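Fatty-acid-binding protein 1 (Arabidopsis thaliana, PDB 4DOO) binds fatty acids, preferentially saturated ones, in the plastid through a chalcone-isomerase-like fold, and may take part in alpha-linolenic acid metabolism. Local coordinates at residues 60-65 / 73-78. Sequence-based numbering, arbitrary orientation.
Sequences DKYANL and NKSFMD
The ring of Y62 takes the edge of the F76 ring against one face and has N73 and S75 at its own edge. With F76 it makes a T-shaped (edge-to-face) stack, centroids 5.7 Å apart and planes at 86°. The pair lies in the helical connection between neighbouring strands 39-50 and 87-93 of the chalcone-isomerase fold, away from the lauric acid pockets: Y62 directly follows helix 51-61, and F76 belongs to helix 76-82. The stack is shifted toward the phenol end, where F76 CD1 approaches Y62 CZ at 4.1 Å. With CG anti to the backbone N (chi1 -173°), the F76 ring runs back obliquely over the phenol ring, CD1 leading, while F76 CA and CB stay near Y62 OH. At the tyrosine edge the N73 side chain runs past in the opposite direction, its amide inclined 65° to the ring and its CG in the ring plane. The approach of N73 ND2 to Y62 CE2 at 3.8 Å is van der Waals contact; this amide nitrogen also makes a weak hydrogen bond to E69 O. I70 of the intervening helix 67-71 touches Y62, L65 and F76, and A200 of helix 189-202 touches F76. A type II turn, Y62 to L65, leads away from helix 51-61, closed by L65 N to Y62 O at 3.2 Å; in a type I turn, N73 to F76, F76 N bonds to N73 O. The buried tyrosine carries its polar end to the start of helix 76-82, where D79 OD2 hydrogen-bonds to the hydroxyl. S75 OG, at the ring edge, lies 3.0 Å from the same Y62 OH, close enough for a second hydrogen bond.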
ATOM      1  N   ASP A  60      -8.075  -2.647 -21.576  1.00 26.61           N
ATOM      2  CA  ASP A  60      -8.748  -1.441 -22.038  1.00 29.22           C
ATOM      3  C   ASP A  60      -7.813  -0.310 -22.446  1.00 28.65           C
ATOM      4  O   ASP A  60      -8.050   0.353 -23.455  1.00 29.24           O
ATOM      5  CB  ASP A  60      -9.729  -0.932 -20.975  1.00 34.35           C
ATOM      6  CG  ASP A  60     -10.883  -1.894 -20.731  1.00 39.71           C
ATOM      7  OD1 ASP A  60     -11.176  -2.718 -21.627  1.00 44.15           O
ATOM      8  OD2 ASP A  60     -11.506  -1.818 -19.651  1.00 42.67           O
ATOM      9  N   LYS A  61      -6.754  -0.086 -21.675  1.00 23.00           N
ATOM     10  CA  LYS A  61      -5.821   0.996 -21.986  1.00 23.67           C
ATOM     11  C   LYS A  61      -4.546   0.585 -22.711  1.00 22.46           C
ATOM     12  O   LYS A  61      -3.868   1.431 -23.301  1.00 20.12           O
ATOM     13  CB  LYS A  61      -5.438   1.744 -20.709  1.00 23.37           C
ATOM     14  CG  LYS A  61      -6.505   2.710 -20.219  1.00 29.51           C
ATOM     15  CD  LYS A  61      -6.019   3.503 -19.019  1.00 29.97           C
ATOM     16  CE  LYS A  61      -7.010   4.594 -18.662  1.00 33.54           C
ATOM     17  NZ  LYS A  61      -7.181   5.527 -19.810  1.00 36.50           N
ATOM     18  N   TYR A  62      -4.216  -0.702 -22.658  1.00 18.01           N
ATOM     19  CA  TYR A  62      -3.006  -1.208 -23.295  1.00 18.12           C
ATOM     20  C   TYR A  62      -3.275  -2.424 -24.172  1.00 19.74           C
ATOM     21  O   TYR A  62      -2.496  -3.373 -24.185  1.00 19.55           O
ATOM     22  CB  TYR A  62      -1.970  -1.569 -22.222  1.00 17.20           C
ATOM     23  CG  TYR A  62      -1.567  -0.391 -21.369  1.00 15.08           C
ATOM     24  CD1 TYR A  62      -2.344   0.011 -20.283  1.00 16.86           C
ATOM     25  CD2 TYR A  62      -0.431   0.357 -21.678  1.00 18.82           C
ATOM     26  CE1 TYR A  62      -2.002   1.137 -19.528  1.00 15.59           C
ATOM     27  CE2 TYR A  62      -0.081   1.482 -20.932  1.00 19.14           C
ATOM     28  CZ  TYR A  62      -0.873   1.867 -19.861  1.00 19.60           C
ATOM     29  OH  TYR A  62      -0.546   2.997 -19.141  1.00 19.53           O
ATOM     30  N   ALA A  63      -4.370  -2.384 -24.924  1.00 19.49           N
ATOM     31  CA  ALA A  63      -4.738  -3.503 -25.782  1.00 20.05           C
ATOM     32  C   ALA A  63      -3.636  -3.950 -26.738  1.00 19.89           C
ATOM     33  O   ALA A  63      -2.943  -3.131 -27.348  1.00 17.38           O
ATOM     34  CB  ALA A  63      -6.001  -3.159 -26.569  1.00 21.21           C
ATOM     35  N   ASN A  64      -3.481  -5.267 -26.843  1.00 20.52           N
ATOM     36  CA  ASN A  64      -2.505  -5.896 -27.730  1.00 23.73           C
ATOM     37  C   ASN A  64      -1.048  -5.517 -27.528  1.00 24.32           C
ATOM     38  O   ASN A  64      -0.231  -5.716 -28.424  1.00 26.80           O
ATOM     39  CB  ASN A  64      -2.882  -5.634 -29.188  1.00 26.93           C
ATOM     40  CG  ASN A  64      -4.317  -5.992 -29.483  1.00 30.49           C
ATOM     41  OD1 ASN A  64      -4.788  -7.069 -29.116  1.00 28.63           O
ATOM     42  ND2 ASN A  64      -5.023  -5.091 -30.156  1.00 33.88           N
ATOM     43  N   LEU A  65      -0.708  -4.977 -26.365  1.00 19.34           N
ATOM     44  CA  LEU A  65       0.677  -4.605 -26.118  1.00 19.80           C
ATOM     45  C   LEU A  65       1.343  -5.641 -25.224  1.00 17.77           C
ATOM     46  O   LEU A  65       0.715  -6.184 -24.318  1.00 15.49           O
ATOM     47  CB  LEU A  65       0.755  -3.229 -25.451  1.00 19.95           C
ATOM     48  CG  LEU A  65       0.097  -2.076 -26.213  1.00 21.98           C
ATOM     49  CD1 LEU A  65       0.169  -0.803 -25.380  1.00 25.01           C
ATOM     50  CD2 LEU A  65       0.791  -1.887 -27.548  1.00 23.85           C
ATOM     51  N   ASN A  73       5.716   2.148 -20.590  1.00 18.29           N
ATOM     52  CA  ASN A  73       4.907   3.362 -20.643  1.00 16.30           C
ATOM     53  C   ASN A  73       4.972   4.124 -19.332  1.00 15.90           C
ATOM     54  O   ASN A  73       4.607   3.598 -18.285  1.00 14.07           O
ATOM     55  CB  ASN A  73       3.448   3.022 -20.955  1.00 16.95           C
ATOM     56  CG  ASN A  73       3.126   3.149 -22.427  1.00 24.81           C
ATOM     57  OD1 ASN A  73       3.046   4.258 -22.962  1.00 24.29           O
ATOM     58  ND2 ASN A  73       2.946   2.015 -23.096  1.00 24.83           N
ATOM     59  N   LYS A  74       5.429   5.369 -19.394  1.00 15.57           N
ATOM     60  CA  LYS A  74       5.534   6.188 -18.194  1.00 16.69           C
ATOM     61  C   LYS A  74       4.188   6.365 -17.509  1.00 13.63           C
ATOM     62  O   LYS A  74       4.121   6.583 -16.306  1.00 15.88           O
ATOM     63  CB  LYS A  74       6.130   7.559 -18.540  1.00 19.11           C
ATOM     64  CG  LYS A  74       7.603   7.494 -18.920  1.00 27.25           C
ATOM     65  CD  LYS A  74       8.196   8.881 -19.131  1.00 37.76           C
ATOM     66  CE  LYS A  74       9.699   8.797 -19.361  1.00 41.35           C
ATOM     67  NZ  LYS A  74      10.315  10.139 -19.544  1.00 48.10           N
ATOM     68  N   SER A  75       3.113   6.254 -18.278  1.00 15.33           N
ATOM     69  CA  SER A  75       1.762   6.414 -17.748  1.00 15.16           C
ATOM     70  C   SER A  75       1.216   5.205 -16.982  1.00 14.78           C
ATOM     71  O   SER A  75       0.222   5.326 -16.264  1.00 14.38           O
ATOM     72  CB  SER A  75       0.801   6.720 -18.898  1.00 18.46           C
ATOM     73  OG  SER A  75       0.786   5.634 -19.817  1.00 22.80           O
ATOM     74  N   PHE A  76       1.855   4.049 -17.133  1.00 14.51           N
ATOM     75  CA  PHE A  76       1.374   2.821 -16.490  1.00 12.62           C
ATOM     76  C   PHE A  76       1.122   2.934 -14.995  1.00 13.42           C
ATOM     77  O   PHE A  76       0.041   2.585 -14.519  1.00 12.96           O
ATOM     78  CB  PHE A  76       2.344   1.667 -16.769  1.00 14.00           C
ATOM     79  CG  PHE A  76       1.850   0.323 -16.292  1.00 13.52           C
ATOM     80  CD1 PHE A  76       0.586  -0.138 -16.647  1.00 13.71           C
ATOM     81  CD2 PHE A  76       2.667  -0.499 -15.523  1.00 12.06           C
ATOM     82  CE1 PHE A  76       0.141  -1.399 -16.245  1.00 12.72           C
ATOM     83  CE2 PHE A  76       2.234  -1.761 -15.114  1.00 15.14           C
ATOM     84  CZ  PHE A  76       0.973  -2.211 -15.476  1.00 15.26           C
ATOM     85  N   MET A  77       2.115   3.420 -14.259  1.00 12.84           N
ATOM     86  CA  MET A  77       1.987   3.553 -12.815  1.00 16.67           C
ATOM     87  C   MET A  77       0.760   4.372 -12.406  1.00 14.65           C
ATOM     88  O   MET A  77      -0.032   3.931 -11.574  1.00 16.26           O
ATOM     89  CB  MET A  77       3.264   4.171 -12.236  1.00 16.33           C
ATOM     90  CG  MET A  77       3.230   4.381 -10.725  1.00 24.91           C
ATOM     91  SD  MET A  77       4.838   4.851 -10.058  1.00 29.18           S
ATOM     92  CE  MET A  77       4.950   6.552 -10.564  1.00 29.16           C
ATOM     93  N   ASP A  78       0.589   5.551 -12.993  1.00 16.59           N
ATOM     94  CA  ASP A  78      -0.558   6.390 -12.642  1.00 16.44           C
ATOM     95  C   ASP A  78      -1.878   5.774 -13.109  1.00 17.84           C
ATOM     96  O   ASP A  78      -2.910   5.940 -12.456  1.00 17.00           O
ATOM     97  CB  ASP A  78      -0.418   7.792 -13.239  1.00 15.39           C
ATOM     98  CG  ASP A  78      -1.348   8.794 -12.581  1.00 22.91           C
ATOM     99  OD1 ASP A  78      -1.018   9.259 -11.471  1.00 25.84           O
ATOM    100  OD2 ASP A  78      -2.409   9.107 -13.157  1.00 23.91           O
TER